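Local coordinates for GCN5-related N-acetyltransferase (Anabaena variabilis, PDB 2OZG), which probably transfers an acetyl group from acetyl-coenzyme A to amines, perhaps aminoglycosides, and is seen here with coenzyme A bound, at residues A[24-29]-A[86-91]; A[10-15]-A[102-107]; A[64-69]-A[81-86]; A[117-122]-A[390-395]. All coordinates share one frame; numbering follows the deposited sequence.

Contact 1: A[24-29]-A[86-91]; sequences GNILEQ and GIAPEY. With COA (coenzyme A), chain C.
In the GNAT fold, the strand that lines coenzyme A ends in a turn leading to the pyrophosphate-binding loop, and here Ile26 of helix 20-30 packs on that turn. Its two branches share the work: CG2 lies 3.8 Å from Ala88 N, over the backbone, while CG1 comes within 4.0 Å of Ala88 CB. A beta-branched side chain suits this place because it spreads over both the backbone and the small methyl group. One turn of helix along, Gln29 reaches out extended, with CG trans to the backbone N (chi1 175°), and lays its amide against the ring of Pro89, NE2 to CG 3.4 Å. The same NE2 is hydrogen-bonded to Tyr204 OH of a neighbouring subunit. Cutting Gln29 back to an alanine would probably take one of two bonds from that hydroxyl, which also bonds Glu90 OE1, and lose the amide's packing against Pro89. Gly86 is apt, since a side chain on it would press on Leu27, whose CD2 is 4.3 Å from Gly86 N. Ile87 turns away from the helix toward the coenzyme: its backbone N donates an almost straight bond (177°) of 3.0 Å to OAP of coenzyme A. The pair is bordered by strand 58-72, where Ile26 meets Val59, by strand 50-55, where Leu27 meets Phe50, and by helix 96-110, whose Ala96 and Ala97 adjoin Ile87.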
# COMPACT_ATOMS: atom_id res chain seq x y z
N GLY A 24 9.93 9.49 35.40
CA GLY A 24 9.16 10.08 34.32
C GLY A 24 9.93 10.08 33.03
O GLY A 24 9.35 9.81 32.00
N ASN A 25 11.23 10.38 33.11
CA ASN A 25 12.13 10.30 31.95
C ASN A 25 12.26 8.89 31.44
O ASN A 25 12.28 8.66 30.23
CB ASN A 25 13.52 10.75 32.34
CG ASN A 25 13.62 12.18 32.47
OD1 ASN A 25 12.72 12.92 32.06
ND2 ASN A 25 14.72 12.63 33.05
N ILE A 26 12.41 7.94 32.36
CA ILE A 26 12.51 6.54 31.95
C ILE A 26 11.23 6.13 31.26
O ILE A 26 11.26 5.45 30.21
CB ILE A 26 12.76 5.59 33.15
CG1 ILE A 26 14.17 5.79 33.66
CG2 ILE A 26 12.56 4.16 32.74
CD1 ILE A 26 14.42 5.10 34.97
N LEU A 27 10.09 6.54 31.83
CA LEU A 27 8.78 6.22 31.23
C LEU A 27 8.62 6.84 29.83
O LEU A 27 8.15 6.18 28.92
CB LEU A 27 7.63 6.61 32.17
CG LEU A 27 7.59 5.81 33.48
CD1 LEU A 27 6.23 6.02 34.17
CD2 LEU A 27 7.86 4.27 33.37
N GLU A 28 9.05 8.09 29.65
CA GLU A 28 9.03 8.70 28.31
C GLU A 28 9.82 7.90 27.27
O GLU A 28 9.41 7.74 26.09
CB GLU A 28 9.60 10.09 28.32
CG GLU A 28 8.70 11.05 28.91
CD GLU A 28 9.18 12.49 28.81
OE1 GLU A 28 10.16 12.77 28.04
OE2 GLU A 28 8.54 13.34 29.50
N GLN A 29 10.97 7.42 27.69
CA GLN A 29 11.81 6.64 26.82
C GLN A 29 11.16 5.30 26.53
O GLN A 29 11.02 4.92 25.38
CB GLN A 29 13.19 6.47 27.43
CG GLN A 29 14.13 5.56 26.66
CD GLN A 29 15.57 5.75 27.15
OE1 GLN A 29 15.79 6.41 28.16
NE2 GLN A 29 16.52 5.20 26.43
N GLY A 86 8.23 0.04 33.12
CA GLY A 86 9.39 0.35 32.30
C GLY A 86 10.70 0.20 33.04
O GLY A 86 10.83 0.64 34.20
N ILE A 87 11.67 -0.40 32.37
CA ILE A 87 13.06 -0.52 32.84
C ILE A 87 13.91 0.20 31.81
O ILE A 87 13.81 -0.08 30.65
CB ILE A 87 13.51 -1.99 32.90
CG1 ILE A 87 12.55 -2.80 33.75
CG2 ILE A 87 14.91 -2.13 33.45
CD1 ILE A 87 12.54 -2.42 35.28
N ALA A 88 14.75 1.12 32.25
CA ALA A 88 15.63 1.87 31.36
C ALA A 88 16.47 0.86 30.59
O ALA A 88 16.95 -0.13 31.15
CB ALA A 88 16.51 2.84 32.19
N PRO A 89 16.70 1.12 29.33
CA PRO A 89 17.25 0.04 28.52
C PRO A 89 18.60 -0.46 28.99
O PRO A 89 18.86 -1.64 28.87
CB PRO A 89 17.28 0.63 27.11
CG PRO A 89 17.40 2.09 27.34
CD PRO A 89 16.54 2.37 28.57
N GLU A 90 19.40 0.39 29.61
CA GLU A 90 20.69 -0.06 30.09
C GLU A 90 20.59 -1.09 31.23
O GLU A 90 21.59 -1.72 31.56
CB GLU A 90 21.57 1.12 30.53
CG GLU A 90 21.12 1.90 31.75
CD GLU A 90 20.20 3.10 31.47
OE1 GLU A 90 19.47 3.14 30.47
OE2 GLU A 90 20.21 4.03 32.29
N TYR A 91 19.42 -1.25 31.83
CA TYR A 91 19.27 -2.21 32.93
C TYR A 91 18.49 -3.47 32.54
O TYR A 91 18.23 -4.33 33.36
CB TYR A 91 18.61 -1.51 34.12
CG TYR A 91 19.44 -0.39 34.69
CD1 TYR A 91 20.69 -0.65 35.24
CD2 TYR A 91 18.97 0.92 34.73
CE1 TYR A 91 21.47 0.36 35.78
CE2 TYR A 91 19.75 1.95 35.29
CZ TYR A 91 21.00 1.65 35.80
OH TYR A 91 21.81 2.63 36.35
N1A COA C . 9.94 -9.89 25.17
C2A COA C . 9.73 -11.09 25.75
N3A COA C . 10.15 -11.36 27.00
C4A COA C . 10.81 -10.41 27.70
C5A COA C . 11.06 -9.16 27.14
C6A COA C . 10.60 -8.91 25.83
N6A COA C . 10.77 -7.74 25.19
N7A COA C . 11.73 -8.45 28.08
C8A COA C . 11.90 -9.24 29.18
N9A COA C . 11.32 -10.43 28.93
C1B COA C . 11.23 -11.64 29.81
C2B COA C . 12.53 -12.43 29.82
O2B COA C . 12.63 -13.37 28.73
C3B COA C . 12.51 -13.06 31.21
O3B COA C . 12.05 -14.42 31.20
P3B COA C . 13.12 -15.65 31.25
O7A COA C . 13.55 -15.70 32.71
O8A COA C . 12.31 -16.83 30.72
O9A COA C . 14.27 -15.24 30.34
C4B COA C . 11.60 -12.18 32.07
O4B COA C . 10.92 -11.30 31.17
C5B COA C . 12.38 -11.38 33.11
O5B COA C . 13.24 -10.45 32.44
P1A COA C . 13.78 -9.07 33.11
O1A COA C . 13.22 -8.93 34.50
O2A COA C . 15.29 -9.03 32.92
O3A COA C . 13.13 -7.95 32.10
P2A COA C . 13.82 -6.51 31.73
O4A COA C . 14.38 -5.96 33.04
O5A COA C . 14.79 -6.74 30.58
O6A COA C . 12.50 -5.63 31.22
CBP COA C . 11.07 -4.20 29.63
CCP COA C . 12.46 -4.71 30.08
CDP COA C . 10.23 -4.12 30.90
CEP COA C . 10.46 -5.33 28.81
CAP COA C . 11.24 -2.78 28.91
OAP COA C . 10.88 -1.65 29.77
C9P COA C . 10.65 -2.45 27.51
O9P COA C . 11.26 -2.83 26.37
N8P COA C . 9.56 -1.69 27.31
C7P COA C . 8.56 -1.03 28.14
C6P COA C . 7.28 -1.66 27.61
C5P COA C . 6.79 -2.76 28.55
O5P COA C . 7.55 -3.63 28.96
N4P COA C . 5.49 -2.74 28.87
C3P COA C . 4.80 -3.71 29.73
C2P COA C . 3.39 -3.17 29.88
S1P COA C . 3.38 -1.65 30.92

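Contact 2: A[10-15]-A[102-107]; sequences FKYTKA and QHTLQE
The phenol ring of Tyr12 carries His103 CB over one face, 3.6 Å from the ring centroid, and has Glu107 OE1 at its edge, in the ring plane. In turn, Tyr12 CB sits over one face of the His103 imidazole, 3.8 Å from its centroid. These are reciprocal CH-pi contacts, and a flat aromatic side chain suits position 12 because it offers a face to His103 CB. The two rings are nearly parallel, planes 12° apart, but so far displaced that they scarcely overlap, their centroids being 5.3 Å apart. The two side chains run past each other in opposite directions; CG of Tyr12 is trans to its backbone N (chi1 172°), which brings the ring over His103 CB. The extended chain of Glu107 crosses the phenol at about a right angle. Tyr12 OH donates to Glu107 OE1, though the modelled 2.4 Å is very short and its exact length doubtful. The other carboxylate oxygen, OE2, forms a salt bridge with Arg51, which probably helps to keep Glu107 ionised. Thr104 brings OG1 within 3.5 Å of Tyr12 CE1, obliquely to the ring, while its hydroxyl is bonded to Leu100 O. The axes of strand 10-14 and helix segment 102-107 pass 9.6 Å apart at 43°, with the Tyr12 ring between them. Such packing of the first strand on the helix that follows the pyrophosphate-binding loop belongs to the GNAT fold.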
# COMPACT_ATOMS: atom_id res chain seq x y z
N PHE A 10 18.45 -5.16 43.85
CA PHE A 10 17.31 -4.34 43.44
C PHE A 10 16.56 -3.94 44.69
O PHE A 10 16.21 -4.78 45.49
CB PHE A 10 16.36 -5.08 42.54
CG PHE A 10 16.94 -5.46 41.22
CD1 PHE A 10 17.41 -4.49 40.35
CD2 PHE A 10 16.96 -6.77 40.82
CE1 PHE A 10 17.94 -4.84 39.12
CE2 PHE A 10 17.48 -7.12 39.59
CZ PHE A 10 17.98 -6.15 38.74
N LYS A 11 16.31 -2.65 44.87
CA LYS A 11 15.57 -2.16 46.00
C LYS A 11 14.27 -1.57 45.43
O LYS A 11 14.30 -0.82 44.44
CB LYS A 11 16.40 -1.13 46.79
CG LYS A 11 15.71 -0.59 48.04
CD LYS A 11 16.43 0.59 48.65
CE LYS A 11 15.75 1.02 49.95
NZ LYS A 11 16.54 1.99 50.79
N TYR A 12 13.15 -1.91 46.05
CA TYR A 12 11.81 -1.46 45.62
C TYR A 12 11.31 -0.38 46.56
O TYR A 12 11.32 -0.61 47.74
CB TYR A 12 10.86 -2.67 45.70
CG TYR A 12 9.38 -2.44 45.47
CD1 TYR A 12 8.86 -2.32 44.20
CD2 TYR A 12 8.48 -2.46 46.55
CE1 TYR A 12 7.50 -2.14 44.00
CE2 TYR A 12 7.11 -2.29 46.35
CZ TYR A 12 6.63 -2.13 45.07
OH TYR A 12 5.27 -1.98 44.82
N THR A 13 10.82 0.76 46.05
CA THR A 13 10.36 1.82 46.93
C THR A 13 9.17 2.59 46.36
O THR A 13 8.86 2.47 45.21
CB THR A 13 11.50 2.87 47.14
OG1 THR A 13 11.57 3.77 46.03
CG2 THR A 13 12.85 2.19 47.34
N LYS A 14 8.53 3.42 47.16
CA LYS A 14 7.46 4.26 46.61
C LYS A 14 8.17 5.40 45.90
O LYS A 14 9.32 5.73 46.26
CB LYS A 14 6.47 4.69 47.71
CG LYS A 14 5.73 3.47 48.31
CD LYS A 14 4.68 3.79 49.36
N ALA A 15 7.59 5.95 44.83
CA ALA A 15 8.20 7.12 44.18
C ALA A 15 8.12 8.27 45.16
O ALA A 15 7.24 8.29 45.98
CB ALA A 15 7.47 7.49 42.87
N GLN A 102 7.38 -8.86 41.12
CA GLN A 102 7.25 -9.67 42.31
C GLN A 102 7.07 -8.80 43.56
O GLN A 102 6.22 -9.07 44.37
CB GLN A 102 8.50 -10.55 42.42
CG GLN A 102 8.59 -11.59 41.29
CD GLN A 102 9.87 -12.46 41.41
OE1 GLN A 102 10.93 -11.98 41.83
NE2 GLN A 102 9.78 -13.73 40.98
N HIS A 103 7.90 -7.78 43.72
CA HIS A 103 7.74 -6.83 44.82
C HIS A 103 6.39 -6.20 44.82
O HIS A 103 5.78 -6.09 45.86
CB HIS A 103 8.83 -5.73 44.82
CG HIS A 103 10.13 -6.17 45.41
ND1 HIS A 103 11.31 -6.22 44.69
CD2 HIS A 103 10.44 -6.58 46.67
CE1 HIS A 103 12.29 -6.62 45.48
NE2 HIS A 103 11.79 -6.85 46.69
N THR A 104 5.95 -5.72 43.67
CA THR A 104 4.64 -5.15 43.49
C THR A 104 3.52 -6.10 43.90
O THR A 104 2.60 -5.71 44.61
CB THR A 104 4.45 -4.74 41.98
OG1 THR A 104 5.47 -3.80 41.64
CG2 THR A 104 3.11 -4.13 41.73
N LEU A 105 3.57 -7.34 43.43
CA LEU A 105 2.59 -8.34 43.82
C LEU A 105 2.56 -8.56 45.33
O LEU A 105 1.49 -8.68 45.93
CB LEU A 105 2.85 -9.66 43.09
CG LEU A 105 2.42 -9.73 41.65
CD1 LEU A 105 2.90 -11.06 41.03
CD2 LEU A 105 0.92 -9.62 41.55
N GLN A 106 3.73 -8.62 45.95
CA GLN A 106 3.81 -8.76 47.39
C GLN A 106 3.14 -7.57 48.05
O GLN A 106 2.44 -7.74 49.04
CB GLN A 106 5.27 -8.88 47.84
CG GLN A 106 5.50 -8.75 49.36
CD GLN A 106 4.84 -9.87 50.23
OE1 GLN A 106 4.26 -10.84 49.72
NE2 GLN A 106 4.97 -9.72 51.55
N GLU A 107 3.34 -6.37 47.52
CA GLU A 107 2.67 -5.21 48.12
C GLU A 107 1.15 -5.32 47.97
O GLU A 107 0.40 -5.07 48.89
CB GLU A 107 3.16 -3.91 47.49
CG GLU A 107 2.43 -2.72 48.03
CD GLU A 107 2.94 -1.40 47.48
OE1 GLU A 107 4.01 -1.36 46.79
OE2 GLU A 107 2.25 -0.40 47.75

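Contact 3: A[64-69]-A[81-86]; sequences AILPMG and GIAAVG. With COA (coenzyme A), chain C.
Gly81 O accepts the shortest bond of this pairing, 2.7 Å from Leu66 N, and is also approached by Ile65 CA at 3.4 Å in a CA-H...O contact. The two strands form an antiparallel hairpin in the central sheet of the GNAT domain. Gly81 N answers with a bond to Leu66 O, making that couple a hydrogen-bonded pair. Two residues along the strands, Ala64 and Ala83 form another, each N donating to the other's O over 2.8 Å and nearly straight at 175°. Between them Ile65 and Ile82 make the non-hydrogen-bonded pair, CG1 of the first lying 4.3 Å from CD1 of the second. These large branched chains fill the face turned to helix 96-110, whereas Ala64, Leu66 and Ala83 point to the other face, near Tyr41 and Ile45 of helix 37-45. Lack of a side chain at Gly81 lets the selenomethionine Met68 fold its CE to within 3.8 Å of Gly81 CA; a CB there would clash. Farther on, Ala84 takes a left-handed backbone conformation, consistent with the bulge known in this strand of the family, and Val85 then presents its N 3.1 Å from S1P of coenzyme A.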
# COMPACT_ATOMS: atom_id res chain seq x y z
N ALA A 64 3.28 2.06 37.84
CA ALA A 64 2.16 2.57 38.59
C ALA A 64 1.21 1.44 38.97
O ALA A 64 0.93 0.50 38.18
CB ALA A 64 1.38 3.62 37.78
N ILE A 65 0.75 1.51 40.21
CA ILE A 65 -0.28 0.61 40.73
C ILE A 65 -1.58 1.45 40.82
O ILE A 65 -1.59 2.51 41.47
CB ILE A 65 0.03 0.12 42.17
CG1 ILE A 65 1.36 -0.63 42.24
CG2 ILE A 65 -1.09 -0.86 42.60
CD1 ILE A 65 1.67 -1.06 43.66
N LEU A 66 -2.66 0.95 40.22
CA LEU A 66 -3.99 1.62 40.25
C LEU A 66 -4.98 0.81 41.07
O LEU A 66 -5.53 -0.21 40.60
CB LEU A 66 -4.55 1.83 38.80
CG LEU A 66 -3.60 2.58 37.88
CD1 LEU A 66 -4.20 2.79 36.48
CD2 LEU A 66 -3.21 3.94 38.45
N PRO A 67 -5.13 1.20 42.34
CA PRO A 67 -6.07 0.49 43.15
C PRO A 67 -7.48 0.84 42.81
O PRO A 67 -7.90 2.00 42.95
CB PRO A 67 -5.71 0.90 44.61
CG PRO A 67 -4.48 1.72 44.52
CD PRO A 67 -4.38 2.19 43.10
N MSE A 68 -8.24 -0.15 42.36
CA MSE A 68 -9.60 0.11 41.96
C MSE A 68 -10.45 -1.14 42.12
O MSE A 68 -10.36 -1.81 43.13
CB MSE A 68 -9.59 0.63 40.51
CG MSE A 68 -8.94 -0.29 39.54
SE MSE A 68 -9.06 0.27 37.70
CE MSE A 68 -7.33 -0.34 37.12
N GLY A 69 -11.34 -1.42 41.19
CA GLY A 69 -12.17 -2.59 41.27
C GLY A 69 -12.45 -3.11 39.89
O GLY A 69 -12.24 -2.41 38.88
N GLY A 81 -4.61 -2.44 39.24
CA GLY A 81 -4.22 -2.32 37.86
C GLY A 81 -2.75 -1.99 37.84
O GLY A 81 -2.29 -1.23 38.69
N ILE A 82 -2.00 -2.65 36.97
CA ILE A 82 -0.57 -2.33 36.83
C ILE A 82 -0.40 -1.54 35.53
O ILE A 82 -0.77 -2.02 34.48
CB ILE A 82 0.32 -3.58 36.85
CG1 ILE A 82 0.08 -4.41 38.12
CG2 ILE A 82 1.83 -3.22 36.73
CD1 ILE A 82 0.41 -3.71 39.33
N ALA A 83 0.18 -0.34 35.61
CA ALA A 83 0.41 0.44 34.45
C ALA A 83 1.89 0.92 34.33
O ALA A 83 2.68 0.95 35.30
CB ALA A 83 -0.55 1.65 34.47
N ALA A 84 2.22 1.35 33.12
CA ALA A 84 3.52 1.95 32.80
C ALA A 84 4.76 1.22 33.36
O ALA A 84 5.58 1.83 34.03
CB ALA A 84 3.52 3.40 33.21
N VAL A 85 4.87 -0.07 33.09
CA VAL A 85 6.02 -0.82 33.54
C VAL A 85 7.16 -0.51 32.59
O VAL A 85 7.06 -0.77 31.40
CB VAL A 85 5.76 -2.34 33.50
CG1 VAL A 85 7.01 -3.09 33.92
CG2 VAL A 85 4.60 -2.70 34.39
N GLY A 86 8.23 0.04 33.12
CA GLY A 86 9.39 0.35 32.30
C GLY A 86 10.70 0.20 33.04
O GLY A 86 10.83 0.64 34.20
N1A COA C . 9.94 -9.89 25.17
C2A COA C . 9.73 -11.09 25.75
N3A COA C . 10.15 -11.36 27.00
C4A COA C . 10.81 -10.41 27.70
C5A COA C . 11.06 -9.16 27.14
C6A COA C . 10.60 -8.91 25.83
N6A COA C . 10.77 -7.74 25.19
N7A COA C . 11.73 -8.45 28.08
C8A COA C . 11.90 -9.24 29.18
N9A COA C . 11.32 -10.43 28.93
C1B COA C . 11.23 -11.64 29.81
C2B COA C . 12.53 -12.43 29.82
O2B COA C . 12.63 -13.37 28.73
C3B COA C . 12.51 -13.06 31.21
O3B COA C . 12.05 -14.42 31.20
P3B COA C . 13.12 -15.65 31.25
O7A COA C . 13.55 -15.70 32.71
O8A COA C . 12.31 -16.83 30.72
O9A COA C . 14.27 -15.24 30.34
C4B COA C . 11.60 -12.18 32.07
O4B COA C . 10.92 -11.30 31.17
C5B COA C . 12.38 -11.38 33.11
O5B COA C . 13.24 -10.45 32.44
P1A COA C . 13.78 -9.07 33.11
O1A COA C . 13.22 -8.93 34.50
O2A COA C . 15.29 -9.03 32.92
O3A COA C . 13.13 -7.95 32.10
P2A COA C . 13.82 -6.51 31.73
O4A COA C . 14.38 -5.96 33.04
O5A COA C . 14.79 -6.74 30.58
O6A COA C . 12.50 -5.63 31.22
CBP COA C . 11.07 -4.20 29.63
CCP COA C . 12.46 -4.71 30.08
CDP COA C . 10.23 -4.12 30.90
CEP COA C . 10.46 -5.33 28.81
CAP COA C . 11.24 -2.78 28.91
OAP COA C . 10.88 -1.65 29.77
C9P COA C . 10.65 -2.45 27.51
O9P COA C . 11.26 -2.83 26.37
N8P COA C . 9.56 -1.69 27.31
C7P COA C . 8.56 -1.03 28.14
C6P COA C . 7.28 -1.66 27.61
C5P COA C . 6.79 -2.76 28.55
O5P COA C . 7.55 -3.63 28.96
N4P COA C . 5.49 -2.74 28.87
C3P COA C . 4.80 -3.71 29.73
C2P COA C . 3.39 -3.17 29.88
S1P COA C . 3.38 -1.65 30.92

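Contact 4: A[117-122]-A[390-395]; sequences VLYPAT and PWMIDF. With COA (coenzyme A), chain C.
Tyr119 OH donates a hydrogen bond of 2.6 Å to the backbone carbonyl Asp394 O, reaching it nearly in line with the C=O bond (C=O...donor angle 159°) and tilted 17° from the carbonyl plane. The Asp394 carboxylate turns elsewhere, to a salt bridge with Arg184, so the tyrosine grips the main chain of the tail while the arginine holds its side chain. Aromatic contact adds to this: Phe395 places CD1 over the centre of the Tyr119 ring, 3.6 Å above its plane, with the two rings inclined at 43° in an oblique pair. Trp286 also meets the tyrosine ring. In this way the loop after helix 375-385, near the C terminus, returns to the GNAT core at the end of strand 115-118, an arrangement consistent with that of Eis-type acetyltransferases, whose C terminus reaches the acetyltransferase cleft. Substituting a phenylalanine would keep a ring beneath Phe395 but would probably leave Asp394 O without its donor and the tail freer to shift. Among apolar contacts, the selenomethionine Met392 curls at its end to pass alongside the phenol, SE 4.0 Å from Tyr119 CE2, a Met-aromatic contact made obliquely. Its CE then reaches Val117 CG1 at 4.2 Å. On 117-122 the backbone of Tyr119 and the following loop also meet the coenzyme: Tyr119 O is 3.4 Å from C2P, and Ala121 CB is 3.2 Å from N4P of coenzyme A.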
# COMPACT_ATOMS: atom_id res chain seq x y z
N VAL A 117 -4.63 -6.81 37.34
CA VAL A 117 -4.79 -6.87 35.90
C VAL A 117 -3.81 -5.88 35.21
O VAL A 117 -3.48 -4.82 35.78
CB VAL A 117 -6.25 -6.51 35.53
CG1 VAL A 117 -6.45 -6.26 33.96
CG2 VAL A 117 -7.18 -7.57 36.03
N LEU A 118 -3.40 -6.23 33.98
CA LEU A 118 -2.51 -5.43 33.14
C LEU A 118 -2.58 -5.90 31.70
O LEU A 118 -2.99 -7.03 31.40
CB LEU A 118 -1.04 -5.51 33.65
CG LEU A 118 -0.36 -6.88 33.81
CD1 LEU A 118 0.11 -7.46 32.50
CD2 LEU A 118 0.83 -6.74 34.73
N TYR A 119 -2.16 -5.00 30.81
CA TYR A 119 -2.06 -5.22 29.37
C TYR A 119 -0.56 -5.46 29.13
O TYR A 119 0.29 -4.57 29.42
CB TYR A 119 -2.55 -4.00 28.60
CG TYR A 119 -4.05 -3.86 28.50
CD1 TYR A 119 -4.71 -4.45 27.45
CD2 TYR A 119 -4.79 -3.15 29.45
CE1 TYR A 119 -6.08 -4.35 27.33
CE2 TYR A 119 -6.18 -3.00 29.32
CZ TYR A 119 -6.80 -3.62 28.27
OH TYR A 119 -8.13 -3.58 28.06
N PRO A 120 -0.19 -6.70 28.75
CA PRO A 120 1.28 -6.93 28.68
C PRO A 120 1.97 -6.45 27.36
O PRO A 120 1.43 -6.59 26.31
CB PRO A 120 1.37 -8.47 28.71
CG PRO A 120 0.12 -8.88 27.91
CD PRO A 120 -0.95 -7.92 28.43
N ALA A 121 3.18 -5.89 27.41
CA ALA A 121 3.88 -5.58 26.12
C ALA A 121 4.52 -6.90 25.68
O ALA A 121 4.74 -7.14 24.52
CB ALA A 121 4.92 -4.52 26.31
N THR A 122 4.79 -7.75 26.67
CA THR A 122 5.38 -9.05 26.46
C THR A 122 4.85 -9.99 27.55
O THR A 122 4.97 -9.73 28.75
CB THR A 122 6.91 -8.98 26.40
OG1 THR A 122 7.47 -10.31 26.45
CG2 THR A 122 7.45 -8.11 27.56
N PRO A 390 -15.34 -12.34 29.02
CA PRO A 390 -14.87 -11.13 29.72
C PRO A 390 -14.21 -10.07 28.88
O PRO A 390 -13.34 -10.37 28.08
CB PRO A 390 -13.91 -11.69 30.74
CG PRO A 390 -13.40 -13.01 30.10
CD PRO A 390 -14.49 -13.52 29.30
N TRP A 391 -14.59 -8.81 29.09
CA TRP A 391 -13.92 -7.75 28.37
C TRP A 391 -14.01 -6.46 29.16
O TRP A 391 -14.69 -6.40 30.17
CB TRP A 391 -14.52 -7.64 26.96
CG TRP A 391 -15.98 -7.08 26.94
CD1 TRP A 391 -17.14 -7.76 27.23
CD2 TRP A 391 -16.39 -5.73 26.60
NE1 TRP A 391 -18.22 -6.93 27.09
CE2 TRP A 391 -17.79 -5.69 26.68
CE3 TRP A 391 -15.72 -4.58 26.19
CZ2 TRP A 391 -18.51 -4.54 26.42
CZ3 TRP A 391 -16.45 -3.45 25.93
CH2 TRP A 391 -17.82 -3.44 26.03
N MSE A 392 -13.21 -5.48 28.76
CA MSE A 392 -13.30 -4.17 29.32
C MSE A 392 -13.15 -3.22 28.15
O MSE A 392 -12.52 -3.56 27.12
CB MSE A 392 -12.24 -3.83 30.33
CG MSE A 392 -10.82 -3.61 29.78
SE MSE A 392 -9.64 -3.20 31.27
CE MSE A 392 -10.03 -4.62 32.39
N ILE A 393 -13.65 -2.00 28.35
CA ILE A 393 -13.58 -0.96 27.30
C ILE A 393 -12.31 -0.12 27.45
O ILE A 393 -11.88 0.59 26.53
CB ILE A 393 -14.84 -0.09 27.36
CG1 ILE A 393 -15.05 0.67 26.02
CG2 ILE A 393 -14.80 0.90 28.59
CD1 ILE A 393 -16.45 1.19 25.87
N ASP A 394 -11.67 -0.29 28.56
CA ASP A 394 -10.55 0.55 28.94
C ASP A 394 -9.17 -0.07 28.72
O ASP A 394 -8.94 -1.27 28.78
CB ASP A 394 -10.68 0.90 30.43
CG ASP A 394 -11.85 1.75 30.74
OD1 ASP A 394 -12.04 2.78 30.09
OD2 ASP A 394 -12.56 1.42 31.71
N PHE A 395 -8.23 0.79 28.47
CA PHE A 395 -6.89 0.39 28.35
C PHE A 395 -6.14 1.17 29.43
O PHE A 395 -6.54 2.28 29.77
CB PHE A 395 -6.35 0.78 27.00
CG PHE A 395 -4.89 0.59 26.93
CD1 PHE A 395 -4.36 -0.68 26.65
CD2 PHE A 395 -4.02 1.63 27.23
CE1 PHE A 395 -2.98 -0.88 26.65
CE2 PHE A 395 -2.65 1.43 27.23
CZ PHE A 395 -2.14 0.16 26.95
N1A COA C . 9.94 -9.89 25.17
C2A COA C . 9.73 -11.09 25.75
N3A COA C . 10.15 -11.36 27.00
C4A COA C . 10.81 -10.41 27.70
C5A COA C . 11.06 -9.16 27.14
C6A COA C . 10.60 -8.91 25.83
N6A COA C . 10.77 -7.74 25.19
N7A COA C . 11.73 -8.45 28.08
C8A COA C . 11.90 -9.24 29.18
N9A COA C . 11.32 -10.43 28.93
C1B COA C . 11.23 -11.64 29.81
C2B COA C . 12.53 -12.43 29.82
O2B COA C . 12.63 -13.37 28.73
C3B COA C . 12.51 -13.06 31.21
O3B COA C . 12.05 -14.42 31.20
P3B COA C . 13.12 -15.65 31.25
O7A COA C . 13.55 -15.70 32.71
O8A COA C . 12.31 -16.83 30.72
O9A COA C . 14.27 -15.24 30.34
C4B COA C . 11.60 -12.18 32.07
O4B COA C . 10.92 -11.30 31.17
C5B COA C . 12.38 -11.38 33.11
O5B COA C . 13.24 -10.45 32.44
P1A COA C . 13.78 -9.07 33.11
O1A COA C . 13.22 -8.93 34.50
O2A COA C . 15.29 -9.03 32.92
O3A COA C . 13.13 -7.95 32.10
P2A COA C . 13.82 -6.51 31.73
O4A COA C . 14.38 -5.96 33.04
O5A COA C . 14.79 -6.74 30.58
O6A COA C . 12.50 -5.63 31.22
CBP COA C . 11.07 -4.20 29.63
CCP COA C . 12.46 -4.71 30.08
CDP COA C . 10.23 -4.12 30.90
CEP COA C . 10.46 -5.33 28.81
CAP COA C . 11.24 -2.78 28.91
OAP COA C . 10.88 -1.65 29.77
C9P COA C . 10.65 -2.45 27.51
O9P COA C . 11.26 -2.83 26.37
N8P COA C . 9.56 -1.69 27.31
C7P COA C . 8.56 -1.03 28.14
C6P COA C . 7.28 -1.66 27.61
C5P COA C . 6.79 -2.76 28.55
O5P COA C . 7.55 -3.63 28.96
N4P COA C . 5.49 -2.74 28.87
C3P COA C . 4.80 -3.71 29.73
C2P COA C . 3.39 -3.17 29.88
S1P COA C . 3.38 -1.65 30.92

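Contacts 1, 3 and 4 all touch coenzyme A, and follow it from the pantetheine hydroxyl at Ile87 to the thiol end near Val85 and Tyr119. Contacts 1 and 3 share Gly86 and meet where Leu27 CD2 lies 3.4 Å from Ala84 O. Contacts 3 and 4 are joined by the sheet, Ile82 N lying 2.9 Å from Val117 O in a probable hydrogen bond, with their centres about 11 Å apart. Contact 2 packs on the isoleucine face of contact 3, Thr104 CG2 coming 3.6 Å from Ile82 CD1. It does not touch contact 1, whose centre is about 17 Å away, but its helix starts with residues that bind the coenzyme, Ala97 and Ile98.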